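Local atomic coordinates of ornithine decarboxylase (Entamoeba histolytica, PDB entry 4AIB), a protein that probably catalyses the pyridoxal phosphate-dependent decarboxylation of L-ornithine to putrescine, the first step from ornithine into polyamines, as a homodimer. Residues 26-32 with 266-272; 45-49 with 239-243; 54-58 with 82-86; 217-223 with 251-257. One frame throughout, in Å; residues are numbered along the deposited sequence.

Contact 1. Residues 26-32 with 266-272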
loop_
_atom_site.group_PDB
_atom_site.type_symbol
_atom_site.label_atom_id
_atom_site.label_comp_id
_atom_site.label_asym_id
_atom_site.label_seq_id
_atom_site.Cartn_x
_atom_site.Cartn_y
_atom_site.Cartn_z
ATOM N N LEU A 26 12.617 -14.799 -0.862
ATOM C CA LEU A 26 11.524 -14.471 0.054
ATOM C C LEU A 26 10.292 -15.342 -0.194
ATOM O O LEU A 26 9.553 -15.665 0.737
ATOM C CB LEU A 26 11.156 -12.986 -0.056
ATOM C CG LEU A 26 12.231 -11.933 0.250
ATOM C CD1 LEU A 26 11.755 -10.551 -0.172
ATOM C CD2 LEU A 26 12.634 -11.934 1.719
ATOM N N GLY A 27 10.088 -15.720 -1.454
ATOM C CA GLY A 27 8.986 -16.597 -1.840
ATOM C C GLY A 27 8.810 -16.687 -3.343
ATOM O O GLY A 27 9.534 -16.040 -4.103
ATOM N N PHE A 28 7.846 -17.500 -3.769
ATOM C CA PHE A 28 7.500 -17.625 -5.184
ATOM C C PHE A 28 6.014 -17.914 -5.392
ATOM O O PHE A 28 5.358 -18.499 -4.526
ATOM C CB PHE A 28 8.374 -18.680 -5.884
ATOM C CG PHE A 28 8.196 -20.079 -5.358
ATOM C CD1 PHE A 28 7.231 -20.925 -5.900
ATOM C CD2 PHE A 28 9.007 -20.561 -4.337
ATOM C CE1 PHE A 28 7.068 -22.215 -5.423
ATOM C CE2 PHE A 28 8.851 -21.853 -3.857
ATOM C CZ PHE A 28 7.882 -22.682 -4.402
ATOM N N TRP A 29 5.496 -17.499 -6.546
ATOM C CA TRP A 29 4.089 -17.690 -6.889
ATOM C C TRP A 29 3.886 -18.901 -7.753
ATOM O O TRP A 29 4.732 -19.227 -8.587
ATOM C CB TRP A 29 3.548 -16.458 -7.604
ATOM C CG TRP A 29 3.530 -15.208 -6.756
ATOM C CD1 TRP A 29 4.514 -14.225 -6.671
ATOM C CD2 TRP A 29 2.465 -14.760 -5.849
ATOM N NE1 TRP A 29 4.141 -13.233 -5.798
ATOM C CE2 TRP A 29 2.926 -13.489 -5.271
ATOM C CE3 TRP A 29 1.226 -15.262 -5.470
ATOM C CZ2 TRP A 29 2.161 -12.777 -4.358
ATOM C CZ3 TRP A 29 0.464 -14.534 -4.548
ATOM C CH2 TRP A 29 0.922 -13.322 -4.007
ATOM N N ILE A 30 2.759 -19.583 -7.557
ATOM C CA ILE A 30 2.362 -20.691 -8.424
ATOM C C ILE A 30 1.093 -20.315 -9.186
ATOM O O ILE A 30 0.046 -20.065 -8.584
ATOM C CB ILE A 30 2.162 -22.014 -7.647
ATOM C CG1 ILE A 30 3.487 -22.485 -7.036
ATOM C CG2 ILE A 30 1.589 -23.093 -8.562
ATOM C CD1 ILE A 30 3.364 -23.687 -6.119
ATOM N N PHE A 31 1.202 -20.267 -10.512
ATOM C CA PHE A 31 0.080 -19.895 -11.367
ATOM C C PHE A 31 -0.798 -21.104 -11.689
ATOM O O PHE A 31 -0.430 -21.960 -12.499
ATOM C CB PHE A 31 0.581 -19.211 -12.647
ATOM C CG PHE A 31 -0.517 -18.661 -13.516
ATOM C CD1 PHE A 31 -1.387 -17.687 -13.036
ATOM C CD2 PHE A 31 -0.673 -19.108 -14.823
ATOM C CE1 PHE A 31 -2.397 -17.178 -13.837
ATOM C CE2 PHE A 31 -1.681 -18.602 -15.631
ATOM C CZ PHE A 31 -2.544 -17.636 -15.137
ATOM N N ASP A 32 -1.955 -21.164 -11.034
ATOM C CA ASP A 32 -2.911 -22.251 -11.221
ATOM C C ASP A 32 -3.805 -21.955 -12.422
ATOM O O ASP A 32 -4.824 -21.273 -12.298
ATOM C CB ASP A 32 -3.751 -22.448 -9.952
ATOM C CG ASP A 32 -4.431 -23.811 -9.891
ATOM O OD1 ASP A 32 -4.479 -24.525 -10.917
ATOM O OD2 ASP A 32 -4.924 -24.173 -8.801
ATOM N N ALA A 266 -6.311 -18.069 -8.746
ATOM C CA ALA A 266 -5.325 -17.961 -9.821
ATOM C C ALA A 266 -3.893 -18.197 -9.345
ATOM O O ALA A 266 -3.110 -18.861 -10.028
ATOM C CB ALA A 266 -5.436 -16.605 -10.499
ATOM N N PHE A 267 -3.557 -17.647 -8.181
ATOM C CA PHE A 267 -2.193 -17.711 -7.663
ATOM C C PHE A 267 -2.099 -18.388 -6.300
ATOM O O PHE A 267 -3.037 -18.343 -5.501
ATOM C CB PHE A 267 -1.581 -16.310 -7.588
ATOM C CG PHE A 267 -1.324 -15.684 -8.929
ATOM C CD1 PHE A 267 -0.149 -15.955 -9.626
ATOM C CD2 PHE A 267 -2.254 -14.819 -9.496
ATOM C CE1 PHE A 267 0.091 -15.377 -10.862
ATOM C CE2 PHE A 267 -2.020 -14.240 -10.733
ATOM C CZ PHE A 267 -0.846 -14.518 -11.416
ATOM N N HIS A 268 -0.956 -19.020 -6.051
ATOM C CA HIS A 268 -0.651 -19.614 -4.757
ATOM C C HIS A 268 0.702 -19.149 -4.312
ATOM O O HIS A 268 1.695 -19.333 -5.021
ATOM C CB HIS A 268 -0.700 -21.136 -4.831
ATOM C CG HIS A 268 -2.003 -21.683 -5.365
ATOM N ND1 HIS A 268 -3.142 -21.662 -4.652
ATOM C CD2 HIS A 268 -2.314 -22.280 -6.586
ATOM C CE1 HIS A 268 -4.135 -22.213 -5.376
ATOM N NE2 HIS A 268 -3.626 -22.591 -6.559
ATOM N N LEU A 269 0.751 -18.525 -3.140
ATOM C CA LEU A 269 1.998 -18.000 -2.594
ATOM C C LEU A 269 2.717 -19.061 -1.764
ATOM O O LEU A 269 2.105 -19.703 -0.910
ATOM C CB LEU A 269 1.724 -16.746 -1.753
ATOM C CG LEU A 269 2.905 -15.981 -1.143
ATOM C CD1 LEU A 269 3.767 -15.326 -2.212
ATOM C CD2 LEU A 269 2.404 -14.940 -0.153
ATOM N N VAL A 270 4.010 -19.245 -2.034
ATOM C CA VAL A 270 4.848 -20.178 -1.275
ATOM C C VAL A 270 6.021 -19.418 -0.657
ATOM O O VAL A 270 7.052 -19.213 -1.301
ATOM C CB VAL A 270 5.377 -21.343 -2.144
ATOM C CG1 VAL A 270 6.020 -22.412 -1.271
ATOM C CG2 VAL A 270 4.262 -21.954 -2.977
ATOM N N SER A 271 5.859 -19.011 0.596
ATOM C CA SER A 271 6.837 -18.149 1.254
ATOM C C SER A 271 7.825 -18.914 2.136
ATOM O O SER A 271 7.526 -20.004 2.623
ATOM C CB SER A 271 6.120 -17.058 2.052
ATOM O OG SER A 271 5.268 -16.304 1.204
ATOM N N SER A 272 9.006 -18.332 2.321
ATOM C CA SER A 272 10.061 -18.930 3.135
ATOM C C SER A 272 10.163 -18.232 4.488
ATOM O O SER A 272 9.643 -17.129 4.663
ATOM C CB SER A 272 11.401 -18.844 2.404
ATOM O OG SER A 272 11.752 -17.493 2.159
#
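Gly27 to Phe31 pair with Phe267 to Ser271 as an antiparallel beta ladder in the beta domain that accompanies the barrel in this decarboxylase family. Phe28 with Val270 and Ile30 with His268 are the hydrogen-bonded pairs, Val270 N reaching Phe28 O at 2.9 Å. On the face carrying Trp29, the CD1 methyl of Leu269 sits over the centre of the indole six-membered ring, 3.6 Å from its centroid, a CH-pi contact. Beside it Phe31 CD1 lies over a face of the Phe267 ring, the two rings meeting obliquely at 47°. On the other side of the sheet Val270 CB makes a CH-pi contact over one face of the Phe28 ring, toward its rim. Further along, His268 NE2 donates in its ring plane to Asp32 OD2 at 3.0 Å, nearly straight, on the anti side of the carboxylate. Gly35 N weakly holds Asp32 OD1 at the N-cap of helix 33-46. With ND1 partnered by Asn359 N, both nitrogens of the buried His268 ring are satisfied and its rotation is fixed.

Contact 2. Residues 45-49 with 239-243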
loop_
_atom_site.group_PDB
_atom_site.type_symbol
_atom_site.label_atom_id
_atom_site.label_comp_id
_atom_site.label_asym_id
_atom_site.label_seq_id
_atom_site.Cartn_x
_atom_site.Cartn_y
_atom_site.Cartn_z
ATOM N N LYS A 45 -21.662 -21.074 -16.536
ATOM C CA LYS A 45 -22.691 -22.088 -16.326
ATOM C C LYS A 45 -23.847 -21.549 -15.482
ATOM O O LYS A 45 -25.015 -21.813 -15.775
ATOM C CB LYS A 45 -22.079 -23.327 -15.665
ATOM C CG LYS A 45 -23.019 -24.514 -15.526
ATOM C CD LYS A 45 -22.330 -25.669 -14.818
ATOM C CE LYS A 45 -23.312 -26.773 -14.460
ATOM N NZ LYS A 45 -24.247 -26.367 -13.374
ATOM N N ASN A 46 -23.512 -20.797 -14.437
ATOM C CA ASN A 46 -24.514 -20.278 -13.507
ATOM C C ASN A 46 -25.105 -18.926 -13.900
ATOM O O ASN A 46 -26.270 -18.646 -13.608
ATOM C CB ASN A 46 -23.960 -20.252 -12.082
ATOM C CG ASN A 46 -24.049 -21.605 -11.400
ATOM O OD1 ASN A 46 -25.139 -22.080 -11.078
ATOM N ND2 ASN A 46 -22.899 -22.231 -11.176
ATOM N N MET A 47 -24.299 -18.094 -14.559
ATOM C CA MET A 47 -24.761 -16.807 -15.087
ATOM C C MET A 47 -24.526 -16.720 -16.599
ATOM O O MET A 47 -23.533 -16.134 -17.043
ATOM C CB MET A 47 -24.077 -15.639 -14.365
ATOM C CG MET A 47 -24.474 -15.490 -12.905
ATOM S SD MET A 47 -23.610 -14.161 -12.048
ATOM C CE MET A 47 -24.591 -12.743 -12.532
ATOM N N PRO A 48 -25.437 -17.314 -17.398
ATOM C CA PRO A 48 -25.280 -17.338 -18.854
ATOM C C PRO A 48 -25.533 -15.987 -19.527
ATOM O O PRO A 48 -24.902 -15.685 -20.541
ATOM C CB PRO A 48 -26.338 -18.359 -19.310
ATOM C CG PRO A 48 -26.758 -19.086 -18.076
ATOM C CD PRO A 48 -26.619 -18.082 -16.976
ATOM N N THR A 49 -26.440 -15.189 -18.966
ATOM C CA THR A 49 -26.828 -13.913 -19.580
ATOM C C THR A 49 -25.951 -12.730 -19.156
ATOM O O THR A 49 -26.045 -11.643 -19.735
ATOM C CB THR A 49 -28.316 -13.577 -19.323
ATOM O OG1 THR A 49 -28.577 -13.569 -17.915
ATOM C CG2 THR A 49 -29.228 -14.592 -20.008
ATOM N N ILE A 239 -29.797 -13.725 -9.126
ATOM C CA ILE A 239 -29.539 -12.637 -10.072
ATOM C C ILE A 239 -30.133 -12.985 -11.438
ATOM O O ILE A 239 -30.753 -12.140 -12.085
ATOM C CB ILE A 239 -28.028 -12.330 -10.211
ATOM C CG1 ILE A 239 -27.411 -12.004 -8.847
ATOM C CG2 ILE A 239 -27.795 -11.171 -11.176
ATOM C CD1 ILE A 239 -25.899 -12.094 -8.815
ATOM N N GLU A 240 -29.949 -14.239 -11.849
ATOM C CA GLU A 240 -30.462 -14.750 -13.121
ATOM C C GLU A 240 -31.989 -14.718 -13.185
ATOM O O GLU A 240 -32.566 -14.426 -14.235
ATOM C CB GLU A 240 -29.955 -16.178 -13.352
ATOM C CG GLU A 240 -30.104 -16.694 -14.775
ATOM C CD GLU A 240 -29.253 -15.933 -15.775
ATOM O OE1 GLU A 240 -28.109 -15.555 -15.438
ATOM O OE2 GLU A 240 -29.734 -15.719 -16.907
ATOM N N LYS A 241 -32.630 -15.025 -12.061
ATOM C CA LYS A 241 -34.088 -15.035 -11.963
ATOM C C LYS A 241 -34.650 -13.615 -11.927
ATOM O O LYS A 241 -35.674 -13.333 -12.551
ATOM C CB LYS A 241 -34.530 -15.829 -10.729
ATOM C CG LYS A 241 -36.015 -16.155 -10.669
ATOM C CD LYS A 241 -36.290 -17.241 -9.638
ATOM C CE LYS A 241 -37.779 -17.418 -9.386
ATOM N NZ LYS A 241 -38.329 -16.357 -8.495
ATOM N N THR A 242 -33.971 -12.727 -11.199
ATOM C CA THR A 242 -34.383 -11.325 -11.085
ATOM C C THR A 242 -34.260 -10.594 -12.427
ATOM O O THR A 242 -35.109 -9.766 -12.762
ATOM C CB THR A 242 -33.592 -10.581 -9.986
ATOM O OG1 THR A 242 -33.555 -11.380 -8.795
ATOM C CG2 THR A 242 -34.240 -9.240 -9.658
ATOM N N ILE A 243 -33.211 -10.916 -13.186
ATOM C CA ILE A 243 -33.001 -10.374 -14.536
ATOM C C ILE A 243 -34.212 -10.625 -15.444
ATOM O O ILE A 243 -34.643 -9.729 -16.177
ATOM C CB ILE A 243 -31.703 -10.940 -15.181
ATOM C CG1 ILE A 243 -30.444 -10.312 -14.557
ATOM C CG2 ILE A 243 -31.704 -10.782 -16.699
ATOM C CD1 ILE A 243 -30.375 -8.798 -14.598
#
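Thr49 and Glu240 supply the polar part of this contact. The hydroxyl OG1 of Thr49 donates to Glu240 OE2 at 2.6 Å, arriving on the syn side of the carboxylate and 24° out of its plane. Glu240 reaches there because CG stands opposite the backbone N (chi1 -165°) and the chain then bends at chi2 (65°), bringing the carboxylate to Pro48 and Thr49. The second oxygen, OE1, rests against the Pro48 ring, 3.3 Å from CD. A short hydroxyl suits a place where the longer glutamate does the reaching. Pro48, lacking an N-H for helical bonding, fits just after Met47 leaves helical geometry. These segments belong to the outer layer of the alpha/beta barrel: helix 33-46 leads through residues 47-49 into strand 50-55, and helix 232-245 lies beside it, with Asn46 ND2 bound to Glu233 of that second helix. The apolar part lies on the inner side. Here Met47, bent at chi3, sends its terminal methyl CE to Ile239, meeting CG2 at 3.8 Å and CD1 at 4.0 Å. The flexible thioether sets its end against both branches. Ile239 and Ile243 also pack on Leu200 of helix 194-212.

Contact 3. Residues 54-58 with 82-86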
loop_
_atom_site.group_PDB
_atom_site.type_symbol
_atom_site.label_atom_id
_atom_site.label_comp_id
_atom_site.label_asym_id
_atom_site.label_seq_id
_atom_site.Cartn_x
_atom_site.Cartn_y
_atom_site.Cartn_z
ATOM N N PHE A 54 -13.442 -8.683 -16.231
ATOM C CA PHE A 54 -12.478 -8.742 -15.136
ATOM C C PHE A 54 -11.915 -7.374 -14.764
ATOM O O PHE A 54 -11.442 -6.628 -15.626
ATOM C CB PHE A 54 -11.337 -9.711 -15.469
ATOM C CG PHE A 54 -10.249 -9.752 -14.429
ATOM C CD1 PHE A 54 -10.466 -10.360 -13.195
ATOM C CD2 PHE A 54 -9.002 -9.190 -14.686
ATOM C CE1 PHE A 54 -9.464 -10.401 -12.238
ATOM C CE2 PHE A 54 -7.995 -9.228 -13.732
ATOM C CZ PHE A 54 -8.227 -9.835 -12.507
ATOM N N ALA A 55 -11.975 -7.064 -13.472
ATOM C CA ALA A 55 -11.364 -5.857 -12.930
ATOM C C ALA A 55 -9.848 -6.021 -12.906
ATOM O O ALA A 55 -9.298 -6.697 -12.033
ATOM C CB ALA A 55 -11.903 -5.562 -11.537
ATOM N N VAL A 56 -9.186 -5.404 -13.885
ATOM C CA VAL A 56 -7.730 -5.474 -14.041
ATOM C C VAL A 56 -7.016 -4.926 -12.802
ATOM O O VAL A 56 -5.902 -5.346 -12.480
ATOM C CB VAL A 56 -7.259 -4.719 -15.311
ATOM C CG1 VAL A 56 -5.782 -4.971 -15.585
ATOM C CG2 VAL A 56 -8.088 -5.133 -16.521
ATOM N N LYS A 57 -7.681 -4.003 -12.107
ATOM C CA LYS A 57 -7.161 -3.390 -10.884
ATOM C C LYS A 57 -6.892 -4.411 -9.775
ATOM O O LYS A 57 -5.948 -4.252 -8.998
ATOM C CB LYS A 57 -8.128 -2.311 -10.384
ATOM C CG LYS A 57 -7.519 -1.332 -9.391
ATOM C CD LYS A 57 -8.549 -0.326 -8.902
ATOM C CE LYS A 57 -7.925 0.710 -7.979
ATOM N NZ LYS A 57 -7.519 0.142 -6.662
ATOM N N CYS A 58 -7.721 -5.452 -9.709
ATOM C CA CYS A 58 -7.583 -6.498 -8.696
ATOM C C CYS A 58 -6.265 -7.260 -8.837
ATOM O O CYS A 58 -5.546 -7.452 -7.854
ATOM C CB CYS A 58 -8.772 -7.461 -8.746
ATOM S SG CYS A 58 -8.882 -8.568 -7.322
ATOM N N GLU A 82 -4.039 0.488 -17.167
ATOM C CA GLU A 82 -4.832 -0.739 -17.256
ATOM C C GLU A 82 -5.467 -0.890 -18.638
ATOM O O GLU A 82 -5.583 -2.004 -19.152
ATOM C CB GLU A 82 -5.912 -0.767 -16.173
ATOM C CG GLU A 82 -5.380 -0.950 -14.759
ATOM C CD GLU A 82 -6.471 -0.935 -13.701
ATOM O OE1 GLU A 82 -7.624 -1.314 -14.009
ATOM O OE2 GLU A 82 -6.171 -0.549 -12.553
ATOM N N ILE A 83 -5.876 0.235 -19.223
ATOM C CA ILE A 83 -6.400 0.276 -20.591
ATOM C C ILE A 83 -5.326 -0.169 -21.586
ATOM O O ILE A 83 -5.574 -1.024 -22.441
ATOM C CB ILE A 83 -6.925 1.689 -20.956
ATOM C CG1 ILE A 83 -8.276 1.954 -20.284
ATOM C CG2 ILE A 83 -7.043 1.862 -22.466
ATOM C CD1 ILE A 83 -8.733 3.397 -20.356
ATOM N N LYS A 84 -4.131 0.405 -21.451
ATOM C CA LYS A 84 -3.016 0.114 -22.353
ATOM C C LYS A 84 -2.523 -1.324 -22.234
ATOM O O LYS A 84 -2.148 -1.930 -23.236
ATOM C CB LYS A 84 -1.857 1.091 -22.126
ATOM C CG LYS A 84 -2.130 2.508 -22.612
ATOM C CD LYS A 84 -0.858 3.338 -22.696
ATOM C CE LYS A 84 -0.076 3.043 -23.969
ATOM N NZ LYS A 84 1.176 3.846 -24.054
ATOM N N GLU A 85 -2.537 -1.865 -21.016
ATOM C CA GLU A 85 -2.106 -3.241 -20.770
ATOM C C GLU A 85 -2.968 -4.249 -21.532
ATOM O O GLU A 85 -2.448 -5.201 -22.116
ATOM C CB GLU A 85 -2.125 -3.563 -19.272
ATOM C CG GLU A 85 -1.331 -4.810 -18.908
ATOM C CD GLU A 85 -1.848 -5.508 -17.663
ATOM O OE1 GLU A 85 -2.019 -4.841 -16.620
ATOM O OE2 GLU A 85 -2.085 -6.733 -17.731
ATOM N N VAL A 86 -4.281 -4.025 -21.519
ATOM C CA VAL A 86 -5.230 -4.890 -22.220
ATOM C C VAL A 86 -5.051 -4.791 -23.738
ATOM O O VAL A 86 -5.006 -5.811 -24.429
ATOM C CB VAL A 86 -6.691 -4.571 -21.823
ATOM C CG1 VAL A 86 -7.666 -5.411 -22.632
ATOM C CG2 VAL A 86 -6.907 -4.812 -20.336
#
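The carboxylate of Glu82 turns one face toward the backbone where Val56 passes into Lys57. Lys57 N lies over that face, 3.3 Å from OE1, but its N-H points poorly and the pair is not a hydrogen bond; OE1 instead accepts from Ala78 N, which anchors the group. Val56 CB lies on the same side, 3.7 Å from OE1. Beyond the other oxygen, nearer the edge, come the first methylenes of Lys57, with CB 3.4 Å and CG 3.5 Å from OE2. The second carboxylate, that of Glu85, brings OE1 to 3.9 Å from Val56 CG1. The remaining branch, Val56 CG2, meets CG2 of Val86 at 4.0 Å, so one compact valine touches three helix residues.

Lys57 places CG opposite its N (chi1 -162°), stays straight to CE and bends only at chi4 (-70°), leading NZ away from the helix; NZ stays 6.1 Å from Glu82 OE2, too far for a salt bridge. Lys57 is the predicted attachment point of pyridoxal phosphate, which is absent here, and it packs against Ser333 of the second subunit. Within the barrel, strand 50-55 runs alongside strand 74-77; helix 80-88, which follows the latter, packs with Val86 and Ile83 against strands 74-77 and 96-98.

Contact 4. Residues 217-223 with 251-257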
loop_
_atom_site.group_PDB
_atom_site.type_symbol
_atom_site.label_atom_id
_atom_site.label_comp_id
_atom_site.label_asym_id
_atom_site.label_seq_id
_atom_site.Cartn_x
_atom_site.Cartn_y
_atom_site.Cartn_z
ATOM N N PRO A 217 -30.819 2.792 -23.507
ATOM C CA PRO A 217 -29.799 2.160 -22.673
ATOM C C PRO A 217 -29.787 0.644 -22.853
ATOM O O PRO A 217 -30.777 -0.023 -22.547
ATOM C CB PRO A 217 -30.228 2.529 -21.241
ATOM C CG PRO A 217 -31.456 3.380 -21.369
ATOM C CD PRO A 217 -32.023 3.108 -22.726
ATOM N N TYR A 218 -28.669 0.113 -23.341
ATOM C CA TYR A 218 -28.572 -1.307 -23.680
ATOM C C TYR A 218 -27.616 -2.094 -22.776
ATOM O O TYR A 218 -27.427 -3.296 -22.965
ATOM C CB TYR A 218 -28.170 -1.472 -25.153
ATOM C CG TYR A 218 -26.708 -1.189 -25.443
ATOM C CD1 TYR A 218 -26.244 0.118 -25.597
ATOM C CD2 TYR A 218 -25.788 -2.233 -25.565
ATOM C CE1 TYR A 218 -24.908 0.377 -25.860
ATOM C CE2 TYR A 218 -24.451 -1.983 -25.826
ATOM C CZ TYR A 218 -24.017 -0.677 -25.974
ATOM O OH TYR A 218 -22.689 -0.429 -26.235
ATOM N N LEU A 219 -27.016 -1.420 -21.798
ATOM C CA LEU A 219 -26.001 -2.056 -20.963
ATOM C C LEU A 219 -26.261 -1.873 -19.471
ATOM O O LEU A 219 -26.445 -0.754 -18.995
ATOM C CB LEU A 219 -24.605 -1.542 -21.338
ATOM C CG LEU A 219 -23.371 -2.331 -20.885
ATOM C CD1 LEU A 219 -23.338 -3.725 -21.496
ATOM C CD2 LEU A 219 -22.106 -1.567 -21.243
ATOM N N ILE A 220 -26.283 -2.989 -18.747
ATOM C CA ILE A 220 -26.420 -2.974 -17.293
ATOM C C ILE A 220 -25.198 -3.637 -16.661
ATOM O O ILE A 220 -24.962 -4.836 -16.844
ATOM C CB ILE A 220 -27.727 -3.662 -16.822
ATOM C CG1 ILE A 220 -28.971 -2.990 -17.434
ATOM C CG2 ILE A 220 -27.814 -3.713 -15.299
ATOM C CD1 ILE A 220 -29.175 -1.531 -17.070
ATOM N N ASP A 221 -24.419 -2.838 -15.935
ATOM C CA ASP A 221 -23.241 -3.326 -15.227
ATOM C C ASP A 221 -23.580 -3.526 -13.754
ATOM O O ASP A 221 -23.718 -2.560 -12.997
ATOM C CB ASP A 221 -22.069 -2.350 -15.388
ATOM C CG ASP A 221 -20.719 -2.986 -15.081
ATOM O OD1 ASP A 221 -20.640 -3.866 -14.195
ATOM O OD2 ASP A 221 -19.724 -2.595 -15.729
ATOM N N ILE A 222 -23.711 -4.788 -13.356
ATOM C CA ILE A 222 -24.088 -5.130 -11.982
ATOM C C ILE A 222 -22.925 -4.991 -10.993
ATOM O O ILE A 222 -23.104 -5.164 -9.782
ATOM C CB ILE A 222 -24.744 -6.529 -11.885
ATOM C CG1 ILE A 222 -23.791 -7.622 -12.384
ATOM C CG2 ILE A 222 -26.059 -6.550 -12.657
ATOM C CD1 ILE A 222 -24.202 -9.026 -11.991
ATOM N N GLY A 223 -21.745 -4.675 -11.522
ATOM C CA GLY A 223 -20.562 -4.392 -10.713
ATOM C C GLY A 223 -19.849 -5.623 -10.195
ATOM O O GLY A 223 -19.914 -6.696 -10.800
ATOM N N ARG A 251 -33.167 -5.339 -26.301
ATOM C CA ARG A 251 -31.816 -4.962 -26.729
ATOM C C ARG A 251 -30.758 -4.978 -25.616
ATOM O O ARG A 251 -29.560 -4.993 -25.908
ATOM C CB ARG A 251 -31.832 -3.582 -27.403
ATOM C CG ARG A 251 -32.644 -2.529 -26.662
ATOM C CD ARG A 251 -32.156 -1.119 -26.956
ATOM N NE ARG A 251 -33.144 -0.106 -26.580
ATOM C CZ ARG A 251 -33.355 0.329 -25.338
ATOM N NH1 ARG A 251 -32.655 -0.155 -24.322
ATOM N NH2 ARG A 251 -34.281 1.251 -25.111
ATOM N N THR A 252 -31.200 -4.978 -24.359
ATOM C CA THR A 252 -30.297 -4.831 -23.206
ATOM C C THR A 252 -29.382 -6.032 -22.966
ATOM O O THR A 252 -29.823 -7.182 -23.010
ATOM C CB THR A 252 -31.063 -4.541 -21.898
ATOM O OG1 THR A 252 -32.014 -5.585 -21.659
ATOM C CG2 THR A 252 -31.781 -3.202 -21.968
ATOM N N ARG A 253 -28.111 -5.742 -22.702
ATOM C CA ARG A 253 -27.112 -6.758 -22.376
ATOM C C ARG A 253 -26.553 -6.528 -20.972
ATOM O O ARG A 253 -26.548 -5.398 -20.474
ATOM C CB ARG A 253 -25.980 -6.764 -23.412
ATOM C CG ARG A 253 -26.422 -7.054 -24.841
ATOM C CD ARG A 253 -26.902 -8.488 -25.017
ATOM N NE ARG A 253 -27.548 -8.697 -26.313
ATOM C CZ ARG A 253 -28.855 -8.574 -26.540
ATOM N NH1 ARG A 253 -29.685 -8.241 -25.558
ATOM N NH2 ARG A 253 -29.336 -8.787 -27.757
ATOM N N PHE A 254 -26.081 -7.600 -20.343
ATOM C CA PHE A 254 -25.649 -7.539 -18.949
ATOM C C PHE A 254 -24.185 -7.918 -18.759
ATOM O O PHE A 254 -23.737 -8.974 -19.213
ATOM C CB PHE A 254 -26.547 -8.420 -18.072
ATOM C CG PHE A 254 -28.004 -8.056 -18.139
ATOM C CD1 PHE A 254 -28.521 -7.049 -17.332
ATOM C CD2 PHE A 254 -28.862 -8.719 -19.011
ATOM C CE1 PHE A 254 -29.861 -6.705 -17.395
ATOM C CE2 PHE A 254 -30.206 -8.382 -19.077
ATOM C CZ PHE A 254 -30.706 -7.375 -18.268
ATOM N N ILE A 255 -23.444 -7.039 -18.093
ATOM C CA ILE A 255 -22.049 -7.305 -17.747
ATOM C C ILE A 255 -21.820 -7.172 -16.241
ATOM O O ILE A 255 -22.617 -6.547 -15.537
ATOM C CB ILE A 255 -21.057 -6.406 -18.527
ATOM C CG1 ILE A 255 -21.394 -4.918 -18.348
ATOM C CG2 ILE A 255 -21.024 -6.801 -20.000
ATOM C CD1 ILE A 255 -20.283 -3.975 -18.762
ATOM N N ALA A 256 -20.740 -7.784 -15.761
ATOM C CA ALA A 256 -20.348 -7.703 -14.358
ATOM C C ALA A 256 -18.877 -7.311 -14.246
ATOM O O ALA A 256 -18.148 -7.349 -15.238
ATOM C CB ALA A 256 -20.601 -9.029 -13.661
ATOM N N GLU A 257 -18.449 -6.940 -13.041
ATOM C CA GLU A 257 -17.057 -6.557 -12.794
ATOM C C GLU A 257 -16.390 -7.420 -11.708
ATOM O O GLU A 257 -15.932 -6.887 -10.691
ATOM C CB GLU A 257 -16.968 -5.070 -12.418
ATOM C CG GLU A 257 -17.403 -4.094 -13.504
ATOM C CD GLU A 257 -17.480 -2.655 -13.011
ATOM O OE1 GLU A 257 -17.292 -2.420 -11.796
ATOM O OE2 GLU A 257 -17.729 -1.750 -13.837
#
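Asp221 turns CG away from its backbone N (chi1 -161°), while Glu257 keeps CG beside its own N (chi1 -64°) and runs on extended; the two carboxylates thus come together at the end of the ladder, their planes 83° apart. Asp221 OD2 and Glu257 OE2 lie 2.9 Å apart, both acceptors, and at this resolution the closeness is doubtful. Asp76 OD1 also lies close to Glu257 OE2. Near the predicted cofactor lysine, Lys57, Glu257 is consistent with the glutamate that meets the pyridine nitrogen of pyridoxal phosphate in related decarboxylases. Asp221 OD1 takes Gly223 N at 3.0 Å, an Asx turn; the positive phi of Gly223 suits a residue without a side chain. Gly223 O accepts from Glu257 N.

Before this end, strands 219-221 and 253-256 pair in parallel, with Ile220 N to Arg253 O and Ile255 N to Ile220 O both at 3.0 Å. Ile255 CG1 approaches Leu219 CD1 at 3.9 Å on the face that also carries Asp221. On the other face Ile220 lies side by side with Phe254, CB to CD1 3.5 Å. Helix 232-245 makes the beta-alpha-beta crossover between these strands. Strand 179-184 pairs with 219-221 on its far side, and strand 50-55 flanks 253-256.

Overall arrangement
Three of the contacts build the barrel and one the beta domain. Contact 1 has its centre 21 Å from that of contact 3 and 35 Å from that of contact 4, on the opposite side of the chain's centre from contacts 2 and 4. Contact 2 lies directly outside contact 4: Ile243 CD1 meets Phe254 CE1 at 3.5 Å and Met47 CE meets Ile222 CD1 at 3.8 Å, so the helix layer packs on the strands. Contacts 3 and 4 share the barrel sheet through neighbouring strands 50-55 and 253-256, nearest atoms about 4 Å apart. Toward the predicted cofactor site they converge, the side chains of Glu257 and Lys57 being about 9 Å apart.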